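Local coordinates for protein arginine N-methyltransferase SFM1 (Saccharomyces cerevisiae, PDB 5C74) that transfers one methyl group from S-adenosyl-L-methionine to an arginine of ribosomal protein S3, acting as a SPOUT-family protein-arginine N-methyltransferase, at residues Ile4-Glu9 and Ile33-Pro38; Phe12-Ile17 and Pro47-Lys52; Arg79-Asp84 and Asp100-Gly105. All coordinates share one frame; numbering follows the deposited sequence.

Contact 1. Residues Ile4-Glu9 and Ile33-Pro38; sequences IIEHME and ILSSLP
Three backbone hydrogen bonds join Ile4-Glu9 to Ile33-Pro38 in parallel register. Ile33 O accepts from Ile5 N at 2.9 Å, Ile5 O from Ser35 N, and Ser35 O from His7 N. The same three oxygens also receive CA-H...O contacts, the shortest from Leu34 CA to Ile5 O at 3.2 Å. Side-chain contacts divide between the two faces of the sheet. On one, Leu34 lays CD2 against Ile5 CB at 3.8 Å. On the other, Ile4 CG1 faces Ile33 CD1 at 4.3 Å; with CG1 anti to the carbonyl carbon (chi1 -59°), CG2 lies beside that carbon and rests against the Ser35 hydroxyl across the strands, 3.5 Å from OG. Strands 2-6 and 32-35 both lie in the parallel sheet of the SPOUT domain, and helix 14-27 connects them as a beta-alpha-beta unit. Past the strand ends the two segments also pack: Leu37 CD1 touches His7 CB at 3.9 Å, and Pro38 CG lies 3.4 Å from Glu9 O. The His7 imidazole is fixed by Tyr20 OH at ND1 and Gly11 O at NE2. Polar side chains meet through one water, which donates to Glu6 OE2 at 2.5 Å and hydrogen-bonds Ser35 OG and Ser36 OG; the other carboxylate oxygen, Glu6 OE1, is held by Gly106 N and Arg116.

Contact 2. Residues Phe12-Ile17 and Pro47-Lys52; sequences FSEWVI and PQRLLK. With SO4 (sulfate ion), chain C.
Glu14 bends at chi2 (63°) and Arg49 at chi3 (-64°), turning carboxylate and guanidinium toward each other until their planes lie 10° apart. The contact joins the start of helix 14-27, N-capped by Ser13, to that of helix 48-52, with Pro47 at its N-cap position; the second subunit packs on Ser13, Trp15 and Ile17. Arg49 grips end-on: NH2 donates to Glu14 OE1 and NH1 to Glu14 OE2, both at 2.8 Å and both on the syn side of the carboxylate. Ile17 CG2 sits 3.5 Å above the centre of the guanidinium plane, so an aliphatic branch covers one face while the edge does the bonding. A sulfate, probably from the crystallisation liquor, takes up more of that edge: Arg49 NE binds its O3 and Arg49 NH2 its O1. Backbone donors add Arg49 N to O3 at 2.8 Å and Gln48 N to O2. Alongside the salt bridge, Pro47 CD stands 3.7 Å from the Phe12 ring centroid, a CH-pi contact over the face, and Pro47 CG is pressed tightly against Ile17 CD1 at 3.5 Å. With carboxylate and sulfate sharing one guanidinium, its positive charge is probably well stabilised, and the helix-start amides probably help to hold the anion.

Contact 3. Residues Arg79-Asp84 and Asp100-Gly105; sequences RVCLLD and DYFVFG
This is a buried pairing of two neighbouring parallel strands, 80-83 and 101-104, within the six-stranded sheet, with a salt bridge where the pair begins. Cys81 N donates to Tyr101 O, Val103 N to Cys81 O at 2.7 Å, and Leu83 N to Val103 O. Just before the strands, Asp100 N bonds Arg79 O, and Arg79 grips the Asp100 carboxylate side-on, NE to OD2 at 2.8 Å and NH2 to OD1 at 2.9 Å. Both oxygens lie close to the guanidinium plane, but the carboxylate is turned 38° from it. On one face Val80 CG1 is pressed against Val103 CG2 at 3.4 Å, and Leu82 CD1 rests on Val103 CG1. On the other, with SG anti to the backbone N (chi1 180°), the Cys81 sulfur is carried toward the Phe102 ring, which it meets obliquely, 4.5 Å from the centroid. Leu83 CB touches Phe102 CZ at 3.7 Å, and Leu83 CD2 approaches the Phe104 ring obliquely, 3.8 Å from CE2. Where the strands part, a water donates to Leu83 O and accepts from Gly105 N. Helix 140-151 packs on Phe102 and Phe104, helix 116-123 on Leu82: a parallel sheet flanked by helices, as in the alpha/beta SPOUT fold.

Overall arrangement
Contacts 1 and 3 belong to the buried core of one parallel sheet, where strands 2-6 and 101-104 are neighbours; probable hydrogen bonds from Ile4 N to Phe102 O and from Phe104 N to Ile4 O join them. Contact 2 is partly buried and joins the N-terminal ends of helices 14-27 and 48-52 and the residues just before them. It meets contact 1 through Phe12, whose ring packs on His7 and Leu34, yet stays about 11 Å from contact 3 at the nearest atoms. Main-chain bonding dominates in the sheet, whereas ionic side chains and a bound anion mark contact 2. Contact 3 has its ion pair at the strand start; contact 1 bridges polar side chains with a water at the C-terminal strand ends. Lys202 of the second subunit is hydrogen-bonded to Phe12 O.

Contact 1. Residues Ile4-Glu9 and Ile33-Pro38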
loop_
_atom_site.group_PDB
_atom_site.type_symbol
_atom_site.label_atom_id
_atom_site.label_comp_id
_atom_site.label_asym_id
_atom_site.label_seq_id
_atom_site.Cartn_x
_atom_site.Cartn_y
_atom_site.Cartn_z
ATOM N N ILE A 4 -5.935 -15.630 -9.223
ATOM C CA ILE A 4 -6.304 -14.274 -9.609
ATOM C C ILE A 4 -6.597 -13.484 -8.339
ATOM O O ILE A 4 -7.388 -13.909 -7.511
ATOM C CB ILE A 4 -7.541 -14.259 -10.545
ATOM C CG1 ILE A 4 -7.259 -15.072 -11.820
ATOM C CG2 ILE A 4 -7.962 -12.816 -10.903
ATOM C CD1 ILE A 4 -8.513 -15.377 -12.645
ATOM N N ILE A 5 -5.947 -12.339 -8.174
ATOM C CA ILE A 5 -6.209 -11.507 -7.003
ATOM C C ILE A 5 -6.750 -10.178 -7.466
ATOM O O ILE A 5 -6.095 -9.481 -8.231
ATOM C CB ILE A 5 -4.931 -11.262 -6.157
ATOM C CG1 ILE A 5 -4.358 -12.582 -5.634
ATOM C CG2 ILE A 5 -5.236 -10.318 -4.995
ATOM C CD1 ILE A 5 -3.013 -12.426 -4.968
ATOM N N GLU A 6 -7.943 -9.819 -7.025
ATOM C CA GLU A 6 -8.461 -8.503 -7.361
ATOM C C GLU A 6 -7.746 -7.489 -6.480
ATOM O O GLU A 6 -7.823 -7.565 -5.255
ATOM C CB GLU A 6 -9.971 -8.426 -7.143
ATOM C CG GLU A 6 -10.783 -9.379 -8.020
ATOM C CD GLU A 6 -12.252 -9.001 -8.061
ATOM O OE1 GLU A 6 -12.837 -8.778 -6.971
ATOM O OE2 GLU A 6 -12.808 -8.896 -9.183
ATOM N N HIS A 7 -7.060 -6.537 -7.095
ATOM C CA HIS A 7 -6.316 -5.545 -6.333
ATOM C C HIS A 7 -7.011 -4.228 -6.576
ATOM O O HIS A 7 -6.587 -3.463 -7.417
ATOM C CB HIS A 7 -4.842 -5.493 -6.762
ATOM C CG HIS A 7 -3.995 -4.585 -5.915
ATOM N ND1 HIS A 7 -3.224 -5.046 -4.868
ATOM C CD2 HIS A 7 -3.807 -3.239 -5.956
ATOM C CE1 HIS A 7 -2.596 -4.026 -4.300
ATOM N NE2 HIS A 7 -2.932 -2.919 -4.944
ATOM N N MET A 8 -8.103 -3.995 -5.854
ATOM C CA MET A 8 -9.004 -2.890 -6.159
ATOM C C MET A 8 -8.763 -1.712 -5.228
ATOM O O MET A 8 -9.683 -1.203 -4.586
ATOM C CB MET A 8 -10.462 -3.345 -6.059
ATOM C CG MET A 8 -10.845 -4.489 -7.033
ATOM S SD MET A 8 -12.527 -5.155 -6.801
ATOM C CE MET A 8 -13.522 -3.809 -7.436
ATOM N N GLU A 9 -7.513 -1.299 -5.142
ATOM C CA GLU A 9 -7.157 -0.189 -4.277
ATOM C C GLU A 9 -5.963 0.482 -4.895
ATOM O O GLU A 9 -5.198 -0.134 -5.636
ATOM C CB GLU A 9 -6.842 -0.663 -2.850
ATOM C CG GLU A 9 -5.553 -1.480 -2.753
ATOM C CD GLU A 9 -5.297 -2.047 -1.361
ATOM O OE1 GLU A 9 -4.645 -3.110 -1.270
ATOM O OE2 GLU A 9 -5.736 -1.430 -0.365
ATOM N N ILE A 33 -2.310 -13.555 -11.506
ATOM C CA ILE A 33 -2.722 -12.327 -12.195
ATOM C C ILE A 33 -3.436 -11.394 -11.226
ATOM O O ILE A 33 -4.335 -11.823 -10.496
ATOM C CB ILE A 33 -3.668 -12.608 -13.390
ATOM C CG1 ILE A 33 -3.095 -13.691 -14.309
ATOM C CG2 ILE A 33 -3.930 -11.308 -14.180
ATOM C CD1 ILE A 33 -3.578 -15.104 -13.977
ATOM N N LEU A 34 -3.034 -10.123 -11.202
ATOM C CA LEU A 34 -3.774 -9.116 -10.449
ATOM C C LEU A 34 -4.786 -8.498 -11.391
ATOM O O LEU A 34 -4.439 -8.138 -12.506
ATOM C CB LEU A 34 -2.853 -8.011 -9.908
ATOM C CG LEU A 34 -1.705 -8.342 -8.962
ATOM C CD1 LEU A 34 -1.156 -7.018 -8.396
ATOM C CD2 LEU A 34 -2.165 -9.272 -7.837
ATOM N N SER A 35 -6.033 -8.377 -10.956
ATOM C CA SER A 35 -7.068 -7.835 -11.823
ATOM C C SER A 35 -7.817 -6.694 -11.145
ATOM O O SER A 35 -7.706 -6.495 -9.939
ATOM C CB SER A 35 -8.059 -8.936 -12.227
ATOM O OG SER A 35 -8.766 -9.393 -11.086
ATOM N N SER A 36 -8.596 -5.975 -11.944
ATOM C CA SER A 36 -9.392 -4.832 -11.498
ATOM C C SER A 36 -8.570 -3.768 -10.770
ATOM O O SER A 36 -9.091 -3.098 -9.877
ATOM C CB SER A 36 -10.556 -5.294 -10.605
ATOM O OG SER A 36 -11.460 -6.102 -11.362
ATOM N N LEU A 37 -7.317 -3.575 -11.184
ATOM C CA LEU A 37 -6.548 -2.414 -10.712
ATOM C C LEU A 37 -7.276 -1.127 -11.075
ATOM O O LEU A 37 -8.005 -1.086 -12.078
ATOM C CB LEU A 37 -5.135 -2.402 -11.306
ATOM C CG LEU A 37 -4.180 -3.180 -10.384
ATOM C CD1 LEU A 37 -4.356 -4.695 -10.563
ATOM C CD2 LEU A 37 -2.743 -2.784 -10.581
ATOM N N PRO A 38 -7.080 -0.067 -10.271
ATOM C CA PRO A 38 -7.684 1.234 -10.575
ATOM C C PRO A 38 -7.389 1.671 -12.004
ATOM O O PRO A 38 -6.313 1.402 -12.559
ATOM C CB PRO A 38 -7.032 2.176 -9.554
ATOM C CG PRO A 38 -6.701 1.268 -8.388
ATOM C CD PRO A 38 -6.254 -0.021 -9.050
HETATM O O HOH W 1 -11.518 -8.956 -11.319
#

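Contact 2. Residues Phe12-Ile17 and Pro47-Lys52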
loop_
_atom_site.group_PDB
_atom_site.type_symbol
_atom_site.label_atom_id
_atom_site.label_comp_id
_atom_site.label_asym_id
_atom_site.label_seq_id
_atom_site.Cartn_x
_atom_site.Cartn_y
_atom_site.Cartn_z
ATOM N N PHE A 12 0.471 -0.024 -3.407
ATOM C CA PHE A 12 0.933 -1.297 -2.877
ATOM C C PHE A 12 1.657 -1.040 -1.574
ATOM O O PHE A 12 2.739 -0.472 -1.581
ATOM C CB PHE A 12 1.885 -1.993 -3.853
ATOM C CG PHE A 12 1.242 -2.408 -5.148
ATOM C CD1 PHE A 12 0.955 -1.467 -6.131
ATOM C CD2 PHE A 12 0.955 -3.744 -5.392
ATOM C CE1 PHE A 12 0.371 -1.844 -7.327
ATOM C CE2 PHE A 12 0.366 -4.135 -6.593
ATOM C CZ PHE A 12 0.070 -3.187 -7.553
ATOM N N SER A 13 1.064 -1.460 -0.467
ATOM C CA SER A 13 1.736 -1.331 0.821
ATOM C C SER A 13 2.946 -2.256 0.877
ATOM O O SER A 13 3.027 -3.231 0.130
ATOM C CB SER A 13 0.780 -1.655 1.946
ATOM O OG SER A 13 0.488 -3.038 1.919
ATOM N N GLU A 14 3.890 -1.957 1.760
ATOM C CA GLU A 14 5.103 -2.751 1.824
ATOM C C GLU A 14 4.781 -4.205 2.164
ATOM O O GLU A 14 5.355 -5.118 1.564
ATOM C CB GLU A 14 6.086 -2.150 2.836
ATOM C CG GLU A 14 7.409 -2.889 2.947
ATOM C CD GLU A 14 8.232 -2.880 1.657
ATOM O OE1 GLU A 14 7.973 -2.042 0.757
ATOM O OE2 GLU A 14 9.150 -3.721 1.552
ATOM N N TRP A 15 3.839 -4.436 3.078
ATOM C CA TRP A 15 3.537 -5.819 3.446
ATOM C C TRP A 15 2.876 -6.552 2.279
ATOM O O TRP A 15 3.146 -7.742 2.070
ATOM C CB TRP A 15 2.659 -5.903 4.711
ATOM C CG TRP A 15 1.261 -5.332 4.625
ATOM C CD1 TRP A 15 0.858 -4.076 4.993
ATOM C CD2 TRP A 15 0.083 -6.017 4.187
ATOM N NE1 TRP A 15 -0.499 -3.938 4.800
ATOM C CE2 TRP A 15 -0.999 -5.120 4.311
ATOM C CE3 TRP A 15 -0.163 -7.307 3.691
ATOM C CZ2 TRP A 15 -2.305 -5.466 3.964
ATOM C CZ3 TRP A 15 -1.468 -7.656 3.352
ATOM C CH2 TRP A 15 -2.517 -6.733 3.485
ATOM N N VAL A 16 2.056 -5.847 1.500
ATOM C CA VAL A 16 1.455 -6.448 0.296
ATOM C C VAL A 16 2.523 -6.802 -0.748
ATOM O O VAL A 16 2.476 -7.860 -1.393
ATOM C CB VAL A 16 0.406 -5.502 -0.341
ATOM C CG1 VAL A 16 0.092 -5.909 -1.761
ATOM C CG2 VAL A 16 -0.874 -5.466 0.487
ATOM N N ILE A 17 3.507 -5.927 -0.911
ATOM C CA ILE A 17 4.602 -6.216 -1.846
ATOM C C ILE A 17 5.363 -7.466 -1.405
ATOM O O ILE A 17 5.712 -8.320 -2.226
ATOM C CB ILE A 17 5.567 -5.023 -1.963
ATOM C CG1 ILE A 17 4.846 -3.846 -2.643
ATOM C CG2 ILE A 17 6.831 -5.422 -2.751
ATOM C CD1 ILE A 17 5.639 -2.506 -2.589
ATOM N N PRO A 47 5.308 -1.615 -8.205
ATOM C CA PRO A 47 6.600 -1.654 -7.509
ATOM C C PRO A 47 7.677 -2.338 -8.356
ATOM O O PRO A 47 7.402 -3.354 -8.998
ATOM C CB PRO A 47 6.289 -2.456 -6.236
ATOM C CG PRO A 47 4.831 -2.142 -5.960
ATOM C CD PRO A 47 4.194 -2.043 -7.339
ATOM N N GLN A 48 8.883 -1.779 -8.365
ATOM C CA GLN A 48 9.979 -2.340 -9.155
ATOM C C GLN A 48 10.281 -3.795 -8.807
ATOM O O GLN A 48 10.637 -4.587 -9.685
ATOM C CB GLN A 48 11.250 -1.506 -8.980
ATOM C CG GLN A 48 11.211 -0.161 -9.690
ATOM C CD GLN A 48 11.089 -0.303 -11.195
ATOM O OE1 GLN A 48 10.162 0.224 -11.807
ATOM N NE2 GLN A 48 12.025 -1.022 -11.796
ATOM N N ARG A 49 10.148 -4.147 -7.533
ATOM C CA ARG A 49 10.410 -5.514 -7.110
ATOM C C ARG A 49 9.438 -6.478 -7.782
ATOM O O ARG A 49 9.819 -7.591 -8.171
ATOM C CB ARG A 49 10.335 -5.622 -5.583
ATOM C CG ARG A 49 11.640 -5.208 -4.903
ATOM C CD ARG A 49 11.444 -4.994 -3.393
ATOM N NE ARG A 49 10.525 -3.890 -3.103
ATOM C CZ ARG A 49 9.908 -3.743 -1.933
ATOM N NH1 ARG A 49 10.126 -4.627 -0.958
ATOM N NH2 ARG A 49 9.078 -2.726 -1.735
ATOM N N LEU A 50 8.194 -6.045 -7.956
ATOM C CA LEU A 50 7.189 -6.928 -8.541
ATOM C C LEU A 50 7.346 -7.007 -10.064
ATOM O O LEU A 50 7.167 -8.067 -10.670
ATOM C CB LEU A 50 5.785 -6.462 -8.163
ATOM C CG LEU A 50 5.512 -6.508 -6.648
ATOM C CD1 LEU A 50 4.139 -5.954 -6.327
ATOM C CD2 LEU A 50 5.637 -7.944 -6.108
ATOM N N LEU A 51 7.671 -5.881 -10.680
ATOM C CA LEU A 51 7.974 -5.888 -12.110
ATOM C C LEU A 51 9.139 -6.834 -12.408
ATOM O O LEU A 51 9.072 -7.634 -13.341
ATOM C CB LEU A 51 8.284 -4.478 -12.590
ATOM C CG LEU A 51 7.069 -3.545 -12.657
ATOM C CD1 LEU A 51 7.493 -2.140 -13.088
ATOM C CD2 LEU A 51 5.982 -4.094 -13.572
ATOM N N LYS A 52 10.194 -6.772 -11.598
ATOM C CA LYS A 52 11.352 -7.629 -11.836
ATOM C C LYS A 52 11.000 -9.097 -11.659
ATOM O O LYS A 52 11.609 -9.966 -12.284
ATOM C CB LYS A 52 12.517 -7.246 -10.919
ATOM C CG LYS A 52 13.079 -5.866 -11.240
ATOM C CD LYS A 52 14.451 -5.646 -10.630
ATOM C CE LYS A 52 14.950 -4.237 -10.922
ATOM N NZ LYS A 52 14.069 -3.212 -10.296
HETATM S S SO4 C . 9.778 -0.927 -5.008
HETATM O O1 SO4 C . 8.856 -0.743 -3.885
HETATM O O2 SO4 C . 9.318 -0.073 -6.088
HETATM O O3 SO4 C . 9.775 -2.326 -5.421
HETATM O O4 SO4 C . 11.132 -0.543 -4.632
#

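Contact 3. Residues Arg79-Asp84 and Asp100-Gly105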
loop_
_atom_site.group_PDB
_atom_site.type_symbol
_atom_site.label_atom_id
_atom_site.label_comp_id
_atom_site.label_asym_id
_atom_site.label_seq_id
_atom_site.Cartn_x
_atom_site.Cartn_y
_atom_site.Cartn_z
ATOM N N ARG A 79 -15.503 -23.509 -13.886
ATOM C CA ARG A 79 -14.149 -23.993 -13.616
ATOM C C ARG A 79 -13.296 -22.909 -12.961
ATOM O O ARG A 79 -12.070 -23.019 -12.908
ATOM C CB ARG A 79 -13.481 -24.496 -14.908
ATOM C CG ARG A 79 -14.282 -25.612 -15.594
ATOM C CD ARG A 79 -13.446 -26.341 -16.658
ATOM N NE ARG A 79 -12.164 -26.748 -16.092
ATOM C CZ ARG A 79 -11.956 -27.894 -15.446
ATOM N NH1 ARG A 79 -12.936 -28.786 -15.324
ATOM N NH2 ARG A 79 -10.756 -28.161 -14.943
ATOM N N VAL A 80 -13.952 -21.869 -12.455
ATOM C CA VAL A 80 -13.247 -20.831 -11.698
ATOM C C VAL A 80 -13.762 -20.823 -10.262
ATOM O O VAL A 80 -14.952 -20.628 -10.028
ATOM C CB VAL A 80 -13.431 -19.443 -12.347
ATOM C CG1 VAL A 80 -12.697 -18.391 -11.551
ATOM C CG2 VAL A 80 -12.932 -19.461 -13.814
ATOM N N CYS A 81 -12.861 -21.059 -9.314
ATOM C CA CYS A 81 -13.209 -21.133 -7.906
ATOM C C CYS A 81 -13.078 -19.773 -7.239
ATOM O O CYS A 81 -12.110 -19.051 -7.464
ATOM C CB CYS A 81 -12.319 -22.157 -7.194
ATOM S SG CYS A 81 -12.695 -22.296 -5.434
ATOM N N LEU A 82 -14.057 -19.413 -6.421
ATOM C CA LEU A 82 -13.967 -18.162 -5.683
ATOM C C LEU A 82 -13.788 -18.466 -4.199
ATOM O O LEU A 82 -14.597 -19.180 -3.615
ATOM C CB LEU A 82 -15.215 -17.308 -5.906
ATOM C CG LEU A 82 -15.309 -16.029 -5.069
ATOM C CD1 LEU A 82 -14.291 -14.968 -5.559
ATOM C CD2 LEU A 82 -16.728 -15.488 -5.122
ATOM N N LEU A 83 -12.714 -17.960 -3.599
ATOM C CA LEU A 83 -12.578 -18.036 -2.143
ATOM C C LEU A 83 -13.758 -17.321 -1.523
ATOM O O LEU A 83 -14.005 -16.151 -1.805
ATOM C CB LEU A 83 -11.278 -17.401 -1.647
ATOM C CG LEU A 83 -11.183 -17.393 -0.108
ATOM C CD1 LEU A 83 -11.129 -18.834 0.423
ATOM C CD2 LEU A 83 -9.991 -16.581 0.393
ATOM N N ASP A 84 -14.497 -18.025 -0.681
ATOM C CA ASP A 84 -15.736 -17.468 -0.161
ATOM C C ASP A 84 -15.860 -17.838 1.322
ATOM O O ASP A 84 -16.179 -18.973 1.650
ATOM C CB ASP A 84 -16.920 -18.000 -0.978
ATOM C CG ASP A 84 -18.253 -17.349 -0.613
ATOM O OD1 ASP A 84 -18.322 -16.564 0.361
ATOM O OD2 ASP A 84 -19.252 -17.654 -1.305
ATOM N N ASP A 100 -9.611 -24.440 -12.726
ATOM C CA ASP A 100 -8.366 -24.014 -13.366
ATOM C C ASP A 100 -7.821 -22.739 -12.723
ATOM O O ASP A 100 -6.613 -22.500 -12.742
ATOM C CB ASP A 100 -8.591 -23.779 -14.854
ATOM C CG ASP A 100 -9.192 -24.986 -15.538
ATOM O OD1 ASP A 100 -8.694 -26.093 -15.286
ATOM O OD2 ASP A 100 -10.167 -24.831 -16.295
ATOM N N TYR A 101 -8.731 -21.940 -12.155
ATOM C CA TYR A 101 -8.400 -20.660 -11.521
ATOM C C TYR A 101 -9.005 -20.570 -10.136
ATOM O O TYR A 101 -10.073 -21.118 -9.888
ATOM C CB TYR A 101 -8.914 -19.483 -12.356
ATOM C CG TYR A 101 -8.163 -19.327 -13.655
ATOM C CD1 TYR A 101 -7.006 -18.562 -13.712
ATOM C CD2 TYR A 101 -8.611 -19.940 -14.820
ATOM C CE1 TYR A 101 -6.307 -18.397 -14.912
ATOM C CE2 TYR A 101 -7.916 -19.794 -16.024
ATOM C CZ TYR A 101 -6.767 -19.022 -16.055
ATOM O OH TYR A 101 -6.080 -18.872 -17.231
ATOM N N PHE A 102 -8.317 -19.848 -9.254
ATOM C CA PHE A 102 -8.765 -19.620 -7.884
ATOM C C PHE A 102 -8.715 -18.115 -7.678
ATOM O O PHE A 102 -7.677 -17.497 -7.902
ATOM C CB PHE A 102 -7.854 -20.338 -6.884
ATOM C CG PHE A 102 -8.373 -20.320 -5.472
ATOM C CD1 PHE A 102 -8.068 -19.270 -4.616
ATOM C CD2 PHE A 102 -9.157 -21.358 -4.996
ATOM C CE1 PHE A 102 -8.535 -19.260 -3.311
ATOM C CE2 PHE A 102 -9.627 -21.347 -3.681
ATOM C CZ PHE A 102 -9.315 -20.297 -2.849
ATOM N N VAL A 103 -9.839 -17.534 -7.279
ATOM C CA VAL A 103 -9.987 -16.076 -7.259
ATOM C C VAL A 103 -10.107 -15.517 -5.840
ATOM O O VAL A 103 -10.873 -16.024 -5.034
ATOM C CB VAL A 103 -11.227 -15.656 -8.055
ATOM C CG1 VAL A 103 -11.437 -14.153 -7.972
ATOM C CG2 VAL A 103 -11.099 -16.118 -9.515
ATOM N N PHE A 104 -9.326 -14.483 -5.543
ATOM C CA PHE A 104 -9.467 -13.722 -4.306
ATOM C C PHE A 104 -10.222 -12.467 -4.645
ATOM O O PHE A 104 -9.702 -11.601 -5.361
ATOM C CB PHE A 104 -8.111 -13.375 -3.695
ATOM C CG PHE A 104 -7.361 -14.564 -3.196
ATOM C CD1 PHE A 104 -6.645 -15.365 -4.079
ATOM C CD2 PHE A 104 -7.382 -14.894 -1.850
ATOM C CE1 PHE A 104 -5.957 -16.473 -3.625
ATOM C CE2 PHE A 104 -6.694 -15.995 -1.386
ATOM C CZ PHE A 104 -5.982 -16.785 -2.271
ATOM N N GLY A 105 -11.455 -12.384 -4.163
ATOM C CA GLY A 105 -12.304 -11.234 -4.412
ATOM C C GLY A 105 -11.724 -9.994 -3.763
ATOM O O GLY A 105 -11.007 -10.074 -2.765
HETATM O O HOH W 2 -13.077 -13.806 -2.299
#